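Local coordinates for protein putative phosphomannomutase (Thermus thermophilus, PDB 1TUO) that probably interconverts phosphorylated sugars by shifting a phosphate group within the molecule, as a magnesium-dependent member of the phosphohexose mutase family, at residues V257-G262 and D365-F370; W295-L300 and F306-T311; K316-E321 and G330-G335; A406-K411 and E424-L429; I441-Q446 and A453-A458. One frame throughout, in Å; residues are numbered along the deposited sequence.

Interaction 1: residues V257-G262 and D365-F370; sequences VVLPGG and DLAEQF
Leu-259 carries most of this contact, reaching from the end of strand 255-259 to the first turn of helix 366-377, where Leu-366 and Ala-367 receive it. Its CB already points toward the helix. Beyond CB, the CG branch point stands anti to the carbonyl carbon (chi1 -56°), and with chi2 near 180° the two methyls part to different residues. CD1 settles on Ala-367, 3.8 Å from its CB, and also comes close to the backbone N of that residue. CD2 turns to the neighbouring leucine and lies 3.9 Å from Leu-366 CB, the two leucine side chains crossing at about a right angle. The strand belongs to the mixed five-stranded sheet of the second alpha/beta/alpha domain of the phosphohexomutase fold, so the contact ties that sheet to a helix that follows the third such domain's sheet in the chain. The strand and helix segments run nearly perpendicular, at 103°. With an alanine here in place of Leu-259 both methyls are gone, which is likely to leave a gap beside Leu-366 CB and Ala-367 CB. Two residues earlier, on the same face of the strand, Val-257 CG1 meets Leu-366 CD1 at 3.9 Å. Phe-265, on the adjacent strand 263-265, touches Val-257, Leu-259 and Leu-366 alike, while Leu-355 and Val-359 of helix 348-362 close in on Val-257 and Leu-366 respectively. The helix start is fixed by its N-cap, Asp-365, whose OD1 accepts from Glu-368 N at 2.8 Å.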
# COMPACT_ATOMS: atom_id res chain seq x y z
N VAL A 257 2.46 -7.34 9.48
CA VAL A 257 3.40 -8.33 9.98
C VAL A 257 2.95 -9.03 11.27
O VAL A 257 2.38 -8.40 12.16
CB VAL A 257 4.78 -7.68 10.24
CG1 VAL A 257 5.72 -8.66 10.92
CG2 VAL A 257 5.38 -7.21 8.92
N VAL A 258 3.20 -10.33 11.36
CA VAL A 258 2.86 -11.09 12.56
C VAL A 258 4.13 -11.80 13.02
O VAL A 258 4.78 -12.51 12.25
CB VAL A 258 1.76 -12.13 12.30
CG1 VAL A 258 1.50 -12.94 13.58
CG2 VAL A 258 0.48 -11.43 11.86
N LEU A 259 4.47 -11.60 14.29
CA LEU A 259 5.68 -12.18 14.85
C LEU A 259 5.38 -13.40 15.72
O LEU A 259 4.24 -13.64 16.11
CB LEU A 259 6.42 -11.13 15.68
CG LEU A 259 6.80 -9.82 14.98
CD1 LEU A 259 7.47 -8.89 15.98
CD2 LEU A 259 7.73 -10.11 13.81
N PRO A 260 6.42 -14.20 16.01
CA PRO A 260 6.27 -15.39 16.84
C PRO A 260 5.52 -15.03 18.11
O PRO A 260 5.76 -13.98 18.70
CB PRO A 260 7.71 -15.80 17.11
CG PRO A 260 8.37 -15.46 15.82
CD PRO A 260 7.80 -14.09 15.51
N GLY A 261 4.61 -15.91 18.52
CA GLY A 261 3.82 -15.64 19.71
C GLY A 261 2.52 -14.99 19.29
O GLY A 261 1.67 -14.65 20.13
N GLY A 262 2.35 -14.82 17.99
CA GLY A 262 1.14 -14.20 17.48
C GLY A 262 1.06 -12.74 17.87
O GLY A 262 0.04 -12.28 18.40
N ASP A 365 15.72 -10.06 14.99
CA ASP A 365 14.37 -10.22 14.47
C ASP A 365 13.71 -8.85 14.48
O ASP A 365 14.25 -7.90 15.04
CB ASP A 365 13.56 -11.25 15.28
CG ASP A 365 13.31 -10.83 16.71
OD1 ASP A 365 12.86 -9.70 16.93
OD2 ASP A 365 13.54 -11.65 17.62
N LEU A 366 12.54 -8.74 13.86
CA LEU A 366 11.86 -7.45 13.78
C LEU A 366 11.55 -6.78 15.12
O LEU A 366 11.67 -5.56 15.26
CB LEU A 366 10.59 -7.60 12.95
CG LEU A 366 10.87 -7.94 11.48
CD1 LEU A 366 9.57 -8.27 10.77
CD2 LEU A 366 11.58 -6.76 10.80
N ALA A 367 11.16 -7.59 16.10
CA ALA A 367 10.83 -7.07 17.42
C ALA A 367 12.07 -6.41 18.02
O ALA A 367 11.99 -5.34 18.62
CB ALA A 367 10.33 -8.19 18.32
N GLU A 368 13.22 -7.06 17.86
CA GLU A 368 14.46 -6.51 18.39
C GLU A 368 14.90 -5.27 17.62
O GLU A 368 15.46 -4.34 18.20
CB GLU A 368 15.56 -7.57 18.38
CG GLU A 368 15.29 -8.73 19.34
CD GLU A 368 15.01 -8.24 20.76
OE1 GLU A 368 15.90 -7.63 21.38
OE2 GLU A 368 13.88 -8.48 21.26
N GLN A 369 14.64 -5.25 16.32
CA GLN A 369 15.02 -4.08 15.54
C GLN A 369 14.19 -2.89 15.99
O GLN A 369 14.69 -1.77 16.10
CB GLN A 369 14.81 -4.32 14.04
CG GLN A 369 15.81 -5.27 13.41
CD GLN A 369 15.64 -5.36 11.90
OE1 GLN A 369 15.74 -4.36 11.20
NE2 GLN A 369 15.38 -6.57 11.40
N PHE A 370 12.90 -3.12 16.26
CA PHE A 370 12.07 -2.02 16.69
C PHE A 370 12.47 -1.53 18.08
O PHE A 370 12.37 -0.34 18.37
CB PHE A 370 10.59 -2.40 16.68
CG PHE A 370 9.69 -1.24 16.96
CD1 PHE A 370 9.63 -0.16 16.08
CD2 PHE A 370 8.96 -1.17 18.14
CE1 PHE A 370 8.87 0.97 16.38
CE2 PHE A 370 8.20 -0.06 18.45
CZ PHE A 370 8.15 1.02 17.57

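Interaction 2: residues W295-L300 and F306-T311; sequences WLLDRL and FGVTTT
The helix segment 296-300 runs almost antiparallel to strand 308-311, at 156°, and comes closest where the CA atoms of Asp-298 and Val-308 stand 5.9 Å apart. This is the return leg of a beta-alpha-beta unit: strand 286-290, helix 296-304, then strand 308-311, which pairs parallel with the first strand in the sheet of the third domain. Phe-306, just before the returning strand, provides the main apolar contact. Its CG sits between the backbone N and the carbonyl carbon (chi1 62°), and the far end of the ring reaches the helix. There CZ lies 4.0 Å from Leu-300 CG, while Leu-297 CD1 approaches the ring edge near its plane, 4.2 Å from CE2. Phe-328 adds an edge-to-face ring contact from outside the pair. Replacing Phe-306 with alanine would probably leave Leu-297 CD1 and Leu-300 CG without their aromatic partner and open a gap between helix and strand. Val-308 fills in next to it, its CG2 lying against the helix backbone 3.8 Å from Leu-297 O. Farther along the strand, the Asp-298 carboxylate is engaged mainly by a salt bridge from OD2 to Lys-289. Its OD1 receives a weak bond from a water that also donates to Val-308 O at 2.9 Å and pairs with Thr-310 OG1 at 2.7 Å.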
# COMPACT_ATOMS: atom_id res chain seq x y z
N TRP A 295 5.10 9.63 15.31
CA TRP A 295 6.08 10.69 15.42
C TRP A 295 7.46 10.12 15.75
O TRP A 295 8.42 10.87 15.91
CB TRP A 295 5.68 11.72 16.48
CG TRP A 295 5.27 11.16 17.80
CD1 TRP A 295 5.52 9.91 18.28
CD2 TRP A 295 4.55 11.85 18.82
NE1 TRP A 295 4.99 9.77 19.54
CE2 TRP A 295 4.39 10.95 19.90
CE3 TRP A 295 4.01 13.14 18.93
CZ2 TRP A 295 3.72 11.30 21.07
CZ3 TRP A 295 3.35 13.49 20.10
CH2 TRP A 295 3.21 12.58 21.15
N LEU A 296 7.56 8.80 15.85
CA LEU A 296 8.86 8.20 16.12
C LEU A 296 9.73 8.40 14.88
O LEU A 296 10.95 8.45 14.96
CB LEU A 296 8.74 6.70 16.43
CG LEU A 296 8.79 6.29 17.91
CD1 LEU A 296 7.48 6.67 18.59
CD2 LEU A 296 9.02 4.79 18.02
N LEU A 297 9.10 8.51 13.71
CA LEU A 297 9.88 8.72 12.49
C LEU A 297 10.53 10.10 12.55
O LEU A 297 11.72 10.25 12.23
CB LEU A 297 9.01 8.60 11.24
CG LEU A 297 9.75 8.73 9.91
CD1 LEU A 297 10.88 7.71 9.84
CD2 LEU A 297 8.78 8.53 8.76
N ASP A 298 9.76 11.10 12.96
CA ASP A 298 10.28 12.47 13.07
C ASP A 298 11.45 12.48 14.05
O ASP A 298 12.50 13.07 13.78
CB ASP A 298 9.20 13.43 13.60
CG ASP A 298 7.92 13.38 12.80
OD1 ASP A 298 7.50 14.44 12.29
OD2 ASP A 298 7.33 12.28 12.68
N ARG A 299 11.26 11.82 15.19
CA ARG A 299 12.30 11.75 16.22
C ARG A 299 13.54 11.02 15.71
O ARG A 299 14.67 11.45 15.96
CB ARG A 299 11.76 11.05 17.49
CG ARG A 299 12.79 10.86 18.61
CD ARG A 299 13.40 12.18 19.09
NE ARG A 299 12.46 12.99 19.87
CZ ARG A 299 12.14 12.76 21.14
NH1 ARG A 299 12.67 11.73 21.80
NH2 ARG A 299 11.28 13.56 21.76
N LEU A 300 13.34 9.92 14.98
CA LEU A 300 14.47 9.18 14.45
C LEU A 300 15.28 10.09 13.53
O LEU A 300 16.51 10.09 13.56
CB LEU A 300 13.99 7.94 13.68
CG LEU A 300 15.05 6.92 13.26
CD1 LEU A 300 15.66 6.27 14.50
CD2 LEU A 300 14.42 5.86 12.36
N PHE A 306 18.37 12.97 9.43
CA PHE A 306 17.70 12.99 8.13
C PHE A 306 16.38 13.74 8.23
O PHE A 306 15.69 13.68 9.24
CB PHE A 306 17.49 11.57 7.55
CG PHE A 306 16.60 10.68 8.36
CD1 PHE A 306 17.14 9.77 9.27
CD2 PHE A 306 15.22 10.68 8.18
CE1 PHE A 306 16.33 8.88 9.98
CE2 PHE A 306 14.39 9.80 8.88
CZ PHE A 306 14.95 8.90 9.78
N GLY A 307 16.05 14.46 7.17
CA GLY A 307 14.83 15.24 7.17
C GLY A 307 13.58 14.39 7.08
O GLY A 307 13.61 13.25 6.61
N VAL A 308 12.47 14.95 7.55
CA VAL A 308 11.18 14.26 7.50
C VAL A 308 10.12 15.23 7.01
O VAL A 308 9.92 16.29 7.60
CB VAL A 308 10.77 13.72 8.88
CG1 VAL A 308 9.41 13.03 8.78
CG2 VAL A 308 11.82 12.75 9.38
N THR A 309 9.46 14.86 5.92
CA THR A 309 8.41 15.67 5.33
C THR A 309 7.07 15.04 5.68
O THR A 309 6.90 13.84 5.51
CB THR A 309 8.54 15.73 3.81
OG1 THR A 309 9.76 16.41 3.46
CG2 THR A 309 7.35 16.47 3.19
N THR A 310 6.14 15.85 6.17
CA THR A 310 4.81 15.36 6.53
C THR A 310 3.80 15.86 5.52
O THR A 310 3.75 17.05 5.21
CB THR A 310 4.40 15.83 7.94
OG1 THR A 310 5.35 15.34 8.89
CG2 THR A 310 3.01 15.32 8.30
N THR A 311 2.98 14.95 5.00
CA THR A 311 1.98 15.29 4.01
C THR A 311 0.59 14.88 4.46
O THR A 311 0.43 14.06 5.36
CB THR A 311 2.25 14.55 2.69
OG1 THR A 311 2.18 13.14 2.92
CG2 THR A 311 3.64 14.90 2.17
O HOH W 1 7.74 16.49 9.49

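Interaction 3: residues K316-E321 and G330-G335; sequences KWIKEE and GGEESG
Ile-318 alone carries the helix side of this contact, meeting Gly-330, Gly-331 and Glu-332 in succession. Its CD1 comes to 3.6 Å from Gly-331 O and 3.9 Å from Glu-332 CG. The other branch, CG2, is anti to the backbone N and rests on the bare alpha carbon of Gly-330, 4.0 Å away. Gly-330 has to be small here, since a beta carbon at this position would point at the helix and collide with CG2. Val-288 of strand 286-290 and Thr-311 of strand 308-311 touch Ile-318 as well, so it packs from helix 315-322 onto the sheet. In the next shell, backbone bonds from Gly-330 to Gly-338 and from Gly-331 to Val-288 hold the glycines in that sheet. The Glu-332 chain runs on extended past the isoleucine, and its OE2 forms a salt bridge with Arg-346. The strand then leads into a type I turn from Glu-332 to Gly-335. Within the turn Ser-334 OG donates to Glu-333 OE2 at 2.7 Å, on the syn side and 28° out of the carboxylate plane, while Glu-333 OE1 bonds to Asn-290. The GEESG sequence of this loop is consistent with the sugar-recognition loop of the third domain in related phosphohexomutases. Across the pair itself no hydrogen bond forms: the fit rests on van der Waals contact of one branched side chain, while the Glu-332 carboxylate finds its partner, Arg-346, outside the pair.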
# COMPACT_ATOMS: atom_id res chain seq x y z
N LYS A 316 -0.73 10.40 -3.22
CA LYS A 316 -0.37 11.35 -4.26
C LYS A 316 0.66 12.34 -3.72
O LYS A 316 1.57 12.76 -4.45
CB LYS A 316 -1.61 12.10 -4.76
CG LYS A 316 -2.31 12.93 -3.69
CD LYS A 316 -3.49 13.70 -4.28
CE LYS A 316 -4.29 14.38 -3.18
NZ LYS A 316 -3.58 15.65 -3.31
N TRP A 317 0.51 12.72 -2.46
CA TRP A 317 1.43 13.68 -1.84
C TRP A 317 2.84 13.11 -1.70
O TRP A 317 3.82 13.83 -1.82
CB TRP A 317 0.94 14.11 -0.46
CG TRP A 317 -0.37 14.84 -0.43
CD1 TRP A 317 -1.62 14.28 -0.35
CD2 TRP A 317 -0.57 16.26 -0.42
NE1 TRP A 317 -2.58 15.26 -0.29
CE2 TRP A 317 -1.96 16.49 -0.34
CE3 TRP A 317 0.30 17.36 -0.48
CZ2 TRP A 317 -2.51 17.78 -0.31
CZ3 TRP A 317 -0.25 18.64 -0.45
CH2 TRP A 317 -1.64 18.84 -0.37
N ILE A 318 2.93 11.81 -1.43
CA ILE A 318 4.23 11.16 -1.27
C ILE A 318 4.89 10.99 -2.64
O ILE A 318 6.10 11.19 -2.78
CB ILE A 318 4.07 9.78 -0.58
CG1 ILE A 318 3.56 9.99 0.85
CG2 ILE A 318 5.40 9.04 -0.56
CD1 ILE A 318 3.24 8.71 1.60
N LYS A 319 4.10 10.64 -3.65
CA LYS A 319 4.63 10.47 -4.99
C LYS A 319 5.23 11.78 -5.50
O LYS A 319 6.32 11.79 -6.07
CB LYS A 319 3.52 9.99 -5.94
CG LYS A 319 3.92 9.98 -7.42
CD LYS A 319 2.96 9.09 -8.22
CE LYS A 319 3.12 9.31 -9.72
NZ LYS A 319 2.50 10.61 -10.14
N GLU A 320 4.53 12.89 -5.29
CA GLU A 320 5.03 14.19 -5.74
C GLU A 320 6.43 14.42 -5.17
O GLU A 320 7.34 14.84 -5.89
CB GLU A 320 4.11 15.33 -5.29
CG GLU A 320 4.57 16.71 -5.79
CD GLU A 320 3.60 17.83 -5.44
OE1 GLU A 320 3.63 18.32 -4.29
OE2 GLU A 320 2.82 18.22 -6.33
N GLU A 321 6.60 14.15 -3.88
CA GLU A 321 7.90 14.35 -3.25
C GLU A 321 8.97 13.39 -3.75
O GLU A 321 10.13 13.76 -3.90
CB GLU A 321 7.76 14.28 -1.72
CG GLU A 321 6.89 15.40 -1.16
CD GLU A 321 7.27 16.77 -1.74
OE1 GLU A 321 6.43 17.39 -2.43
OE2 GLU A 321 8.42 17.21 -1.52
N GLY A 330 9.08 6.38 1.85
CA GLY A 330 7.83 7.11 2.02
C GLY A 330 6.80 6.16 2.58
O GLY A 330 6.68 5.04 2.10
N GLY A 331 6.04 6.59 3.58
CA GLY A 331 5.07 5.65 4.12
C GLY A 331 3.79 6.23 4.68
O GLY A 331 3.69 7.42 4.97
N GLU A 332 2.81 5.35 4.82
CA GLU A 332 1.51 5.71 5.35
C GLU A 332 1.22 4.86 6.59
O GLU A 332 1.89 3.86 6.84
CB GLU A 332 0.43 5.45 4.31
CG GLU A 332 0.58 6.28 3.05
CD GLU A 332 -0.47 5.93 2.03
OE1 GLU A 332 -0.86 6.82 1.24
OE2 GLU A 332 -0.91 4.76 2.01
N GLU A 333 0.23 5.28 7.36
CA GLU A 333 -0.14 4.56 8.57
C GLU A 333 -0.92 3.28 8.27
O GLU A 333 -1.25 2.52 9.18
CB GLU A 333 -0.98 5.48 9.46
CG GLU A 333 -1.78 6.51 8.68
CD GLU A 333 -2.70 5.87 7.66
OE1 GLU A 333 -2.74 6.36 6.51
OE2 GLU A 333 -3.39 4.89 8.02
N SER A 334 -1.18 3.05 6.99
CA SER A 334 -1.94 1.87 6.56
C SER A 334 -1.13 0.68 6.06
O SER A 334 -1.71 -0.32 5.61
CB SER A 334 -2.94 2.27 5.48
OG SER A 334 -3.94 3.11 6.02
N GLY A 335 0.19 0.77 6.12
CA GLY A 335 1.01 -0.34 5.68
C GLY A 335 1.62 -0.17 4.31
O GLY A 335 2.41 -1.00 3.86

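Interaction 4: residues A406-K411 and E424-L429; sequences AGLTPK and EEAWVL
Lys-411 and Glu-424 meet because one chain is straight and the other bent. Lys-411 CG is anti to the backbone N (chi1 -169°) and the rest of the side chain stays fully extended, whereas Glu-424, although it starts out anti to its own backbone nitrogen, folds at chi2 (69°) and brings its carboxylate across. The outcome is a salt bridge in which Lys-411 NZ donates to Glu-424 OE2 at 3.0 Å, meeting the syn lone pair of OE2, on the side of the other oxygen. The methylenes follow the same oxygen, with Lys-411 CD 3.6 Å from Glu-424 OE2, so OE2 sits beside the last methylenes of the lysine as well as at its amine. Both residues are exposed, and water probably screens the attraction in part. The second point of contact is apolar and lies deeper: Leu-408 CD1 presses on Ala-426 CB at 3.5 Å. Leu-408 also touches Tyr-423, and Leu-450 and Leu-454 of helix 448-459 join it there, Leu-454 reaching Ala-426 too. Strands 410-414 and 426-431 are not direct neighbours; strand 419-423 runs between them, with Lys-411 bonded through its backbone to Leu-422 and Val-428 to Trp-421. The salt bridge thus ties the edge strand 410-414 to the turn between strands 419-423 and 426-431, while Leu-408 folds over towards the helix-covered face of the antiparallel sheet that forms the C-terminal domain of phosphohexomutases.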
# COMPACT_ATOMS: atom_id res chain seq x y z
N ALA A 406 -7.98 12.47 29.31
CA ALA A 406 -7.31 11.67 30.33
C ALA A 406 -6.60 12.68 31.23
O ALA A 406 -7.13 13.77 31.47
CB ALA A 406 -6.31 10.73 29.69
N GLY A 407 -5.41 12.34 31.71
CA GLY A 407 -4.70 13.26 32.58
C GLY A 407 -3.54 13.93 31.86
O GLY A 407 -2.51 14.24 32.47
N LEU A 408 -3.71 14.17 30.56
CA LEU A 408 -2.66 14.79 29.76
C LEU A 408 -2.89 16.27 29.47
O LEU A 408 -3.99 16.69 29.10
CB LEU A 408 -2.51 14.04 28.43
CG LEU A 408 -2.37 12.52 28.50
CD1 LEU A 408 -2.12 11.98 27.10
CD2 LEU A 408 -1.23 12.13 29.43
N THR A 409 -1.83 17.05 29.63
CA THR A 409 -1.87 18.48 29.38
C THR A 409 -1.52 18.73 27.92
O THR A 409 -0.41 18.43 27.48
CB THR A 409 -0.84 19.22 30.26
OG1 THR A 409 -1.00 18.83 31.63
CG2 THR A 409 -1.02 20.73 30.15
N PRO A 410 -2.46 19.28 27.13
CA PRO A 410 -2.22 19.56 25.71
C PRO A 410 -0.99 20.44 25.47
O PRO A 410 -0.61 21.24 26.31
CB PRO A 410 -3.52 20.21 25.25
CG PRO A 410 -4.08 20.82 26.50
CD PRO A 410 -3.80 19.76 27.54
N LYS A 411 -0.38 20.27 24.30
CA LYS A 411 0.81 21.01 23.93
C LYS A 411 0.67 21.61 22.52
O LYS A 411 1.65 21.72 21.79
CB LYS A 411 2.03 20.08 23.99
CG LYS A 411 3.38 20.77 23.88
CD LYS A 411 4.51 19.76 24.01
CE LYS A 411 5.87 20.44 23.95
NZ LYS A 411 6.98 19.46 24.10
N GLU A 424 2.21 15.86 25.41
CA GLU A 424 3.58 15.44 25.68
C GLU A 424 3.50 13.92 25.66
O GLU A 424 2.79 13.31 26.46
CB GLU A 424 4.02 15.93 27.06
CG GLU A 424 5.45 15.54 27.43
CD GLU A 424 6.50 16.25 26.60
OE1 GLU A 424 7.70 15.96 26.78
OE2 GLU A 424 6.12 17.10 25.76
N GLU A 425 4.21 13.30 24.72
CA GLU A 425 4.24 11.84 24.61
C GLU A 425 2.94 11.20 24.08
O GLU A 425 2.81 9.98 24.10
CB GLU A 425 4.60 11.22 25.96
CG GLU A 425 5.94 11.69 26.51
CD GLU A 425 6.23 11.13 27.89
OE1 GLU A 425 6.20 9.89 28.05
OE2 GLU A 425 6.49 11.93 28.82
N ALA A 426 2.00 12.01 23.60
CA ALA A 426 0.75 11.48 23.06
C ALA A 426 0.13 12.41 22.02
O ALA A 426 0.28 13.63 22.09
CB ALA A 426 -0.24 11.22 24.19
N TRP A 427 -0.57 11.82 21.05
CA TRP A 427 -1.23 12.57 20.00
C TRP A 427 -2.58 11.94 19.67
O TRP A 427 -2.71 10.71 19.62
CB TRP A 427 -0.33 12.64 18.74
CG TRP A 427 -0.96 12.12 17.45
CD1 TRP A 427 -2.18 12.45 16.94
CD2 TRP A 427 -0.38 11.19 16.53
NE1 TRP A 427 -2.41 11.78 15.77
CE2 TRP A 427 -1.32 10.99 15.49
CE3 TRP A 427 0.83 10.49 16.48
CZ2 TRP A 427 -1.08 10.13 14.42
CZ3 TRP A 427 1.07 9.63 15.41
CH2 TRP A 427 0.11 9.46 14.39
N VAL A 428 -3.57 12.79 19.43
CA VAL A 428 -4.91 12.34 19.09
C VAL A 428 -5.36 13.08 17.83
O VAL A 428 -5.44 14.31 17.83
CB VAL A 428 -5.91 12.63 20.22
CG1 VAL A 428 -7.29 12.12 19.82
CG2 VAL A 428 -5.44 11.97 21.50
N LEU A 429 -5.66 12.32 16.78
CA LEU A 429 -6.07 12.90 15.51
C LEU A 429 -7.51 12.56 15.14
O LEU A 429 -7.89 11.39 15.12
CB LEU A 429 -5.14 12.42 14.40
CG LEU A 429 -5.51 12.76 12.95
CD1 LEU A 429 -5.39 14.26 12.73
CD2 LEU A 429 -4.59 12.00 11.99

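Interaction 5: residues I441-Q446 and A453-A458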
# COMPACT_ATOMS: atom_id res chain seq x y z
N ILE A 441 -10.67 8.29 14.51
CA ILE A 441 -9.78 8.77 15.55
C ILE A 441 -8.52 7.92 15.59
O ILE A 441 -8.58 6.70 15.78
CB ILE A 441 -10.47 8.74 16.94
CG1 ILE A 441 -11.75 9.59 16.88
CG2 ILE A 441 -9.54 9.28 18.01
CD1 ILE A 441 -12.51 9.68 18.21
N TYR A 442 -7.38 8.57 15.39
CA TYR A 442 -6.08 7.89 15.40
C TYR A 442 -5.38 8.32 16.68
O TYR A 442 -5.33 9.51 16.99
CB TYR A 442 -5.21 8.33 14.21
CG TYR A 442 -5.89 8.31 12.86
CD1 TYR A 442 -6.91 9.22 12.56
CD2 TYR A 442 -5.50 7.41 11.87
CE1 TYR A 442 -7.51 9.24 11.31
CE2 TYR A 442 -6.09 7.42 10.61
CZ TYR A 442 -7.10 8.34 10.34
OH TYR A 442 -7.69 8.37 9.10
N VAL A 443 -4.84 7.36 17.43
CA VAL A 443 -4.16 7.70 18.66
C VAL A 443 -2.82 7.00 18.83
O VAL A 443 -2.70 5.79 18.60
CB VAL A 443 -5.02 7.36 19.92
CG1 VAL A 443 -4.20 7.57 21.18
CG2 VAL A 443 -6.26 8.25 19.96
N GLU A 444 -1.81 7.79 19.19
CA GLU A 444 -0.50 7.26 19.48
C GLU A 444 -0.14 7.75 20.88
O GLU A 444 -0.32 8.93 21.20
CB GLU A 444 0.56 7.76 18.49
CG GLU A 444 1.96 7.31 18.90
CD GLU A 444 3.01 7.53 17.84
OE1 GLU A 444 2.99 8.60 17.20
OE2 GLU A 444 3.87 6.64 17.67
N ALA A 445 0.35 6.84 21.71
CA ALA A 445 0.75 7.17 23.07
C ALA A 445 1.85 6.21 23.52
O ALA A 445 2.21 5.29 22.78
CB ALA A 445 -0.45 7.09 24.01
N GLN A 446 2.36 6.42 24.73
CA GLN A 446 3.44 5.60 25.26
C GLN A 446 3.07 4.16 25.62
O GLN A 446 3.93 3.28 25.64
CB GLN A 446 4.06 6.28 26.48
CG GLN A 446 5.57 6.13 26.57
CD GLN A 446 6.32 6.95 25.52
OE1 GLN A 446 7.55 6.93 25.46
NE2 GLN A 446 5.57 7.66 24.69
N ALA A 453 -7.35 4.63 26.94
CA ALA A 453 -7.97 5.66 27.76
C ALA A 453 -8.26 6.90 26.91
O ALA A 453 -9.35 7.46 26.94
CB ALA A 453 -7.06 6.03 28.93
N LEU A 454 -7.26 7.32 26.13
CA LEU A 454 -7.43 8.48 25.27
C LEU A 454 -8.61 8.32 24.32
O LEU A 454 -9.40 9.24 24.15
CB LEU A 454 -6.16 8.73 24.45
CG LEU A 454 -5.01 9.34 25.25
CD1 LEU A 454 -3.73 9.33 24.42
CD2 LEU A 454 -5.38 10.75 25.67
N LEU A 455 -8.71 7.16 23.69
CA LEU A 455 -9.81 6.90 22.77
C LEU A 455 -11.15 6.95 23.49
O LEU A 455 -12.13 7.45 22.94
CB LEU A 455 -9.63 5.54 22.09
CG LEU A 455 -8.58 5.47 20.98
CD1 LEU A 455 -8.34 4.03 20.55
CD2 LEU A 455 -9.06 6.29 19.79
N GLU A 456 -11.18 6.45 24.72
CA GLU A 456 -12.42 6.46 25.49
C GLU A 456 -12.88 7.88 25.83
O GLU A 456 -14.08 8.17 25.81
CB GLU A 456 -12.25 5.66 26.79
CG GLU A 456 -12.21 4.14 26.60
CD GLU A 456 -13.51 3.59 26.05
OE1 GLU A 456 -14.58 4.13 26.39
OE2 GLU A 456 -13.46 2.60 25.29
N GLU A 457 -11.94 8.75 26.16
CA GLU A 457 -12.28 10.13 26.50
C GLU A 457 -12.50 10.96 25.24
O GLU A 457 -13.38 11.83 25.20
CB GLU A 457 -11.17 10.77 27.34
CG GLU A 457 -10.81 10.02 28.63
CD GLU A 457 -11.93 10.01 29.66
OE1 GLU A 457 -11.66 9.61 30.81
OE2 GLU A 457 -13.07 10.39 29.32
N ALA A 458 -11.71 10.70 24.21
CA ALA A 458 -11.84 11.43 22.95
C ALA A 458 -13.20 11.13 22.32
O ALA A 458 -13.85 12.01 21.75
CB ALA A 458 -10.72 11.03 21.99
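No flat group enters the contact of Ile-441 and Val-443 with Leu-455: the Tyr-442 ring and the Glu-444 carboxylate both leave the strand on the side away from the helix. There Tyr-442 lies among Tyr-383, Arg-385 and Leu-429, and the Glu-444 oxygens accept from Thr-294, His-381 and the backbone N of Trp-295. The contacts between strand and helix are all aliphatic. Val-443 straddles two leucines: CG1, anti to the backbone N (chi1 173°), lies 3.7 Å from Leu-454 CD1, and CG2 lies only 3.4 Å from Leu-455 CD2, tighter than usual for two carbons. Leu-455 CD2 is also 3.5 Å from Ile-441 CG2, so one methyl is lodged between two strand residues, past which the leucine chain slides in the opposite direction. At the two ends, Ala-445 CB meets Leu-454 CD1 at 4.0 Å and Ile-441 CD1 reaches Ala-458 CB at 4.4 Å. Alternate strand residues and successive helix turns interlock in this way along strand 440-445 and helix 448-459, whose segments run at 144° to each other. It is the strand-turn-helix ending of the C-terminal domain, in which the helix folds back across one face of the antiparallel sheet.

How the interactions relate
Interactions 2 and 3 fall between the two segments of interaction 1 along the chain, and interactions 4 and 5 follow in series. Interactions 2 and 3, with centres about 13 Å apart, share the mixed sheet of the third domain, where Thr-311 packs against Trp-317 and Ile-318. The centres of interactions 1 and 2 are about 23 Å apart, yet Phe-370 packs on Leu-296. Interactions 4 and 5, with centres about 9 Å apart, occupy the C-terminal sheet, whose strands 426-431 and 440-445 are neighbours probably hydrogen-bonded from Leu-429 to Tyr-442. Trp-295, which touches Trp-427, links the third domain to this last one, so the contacts connect three successive domains of the mutase.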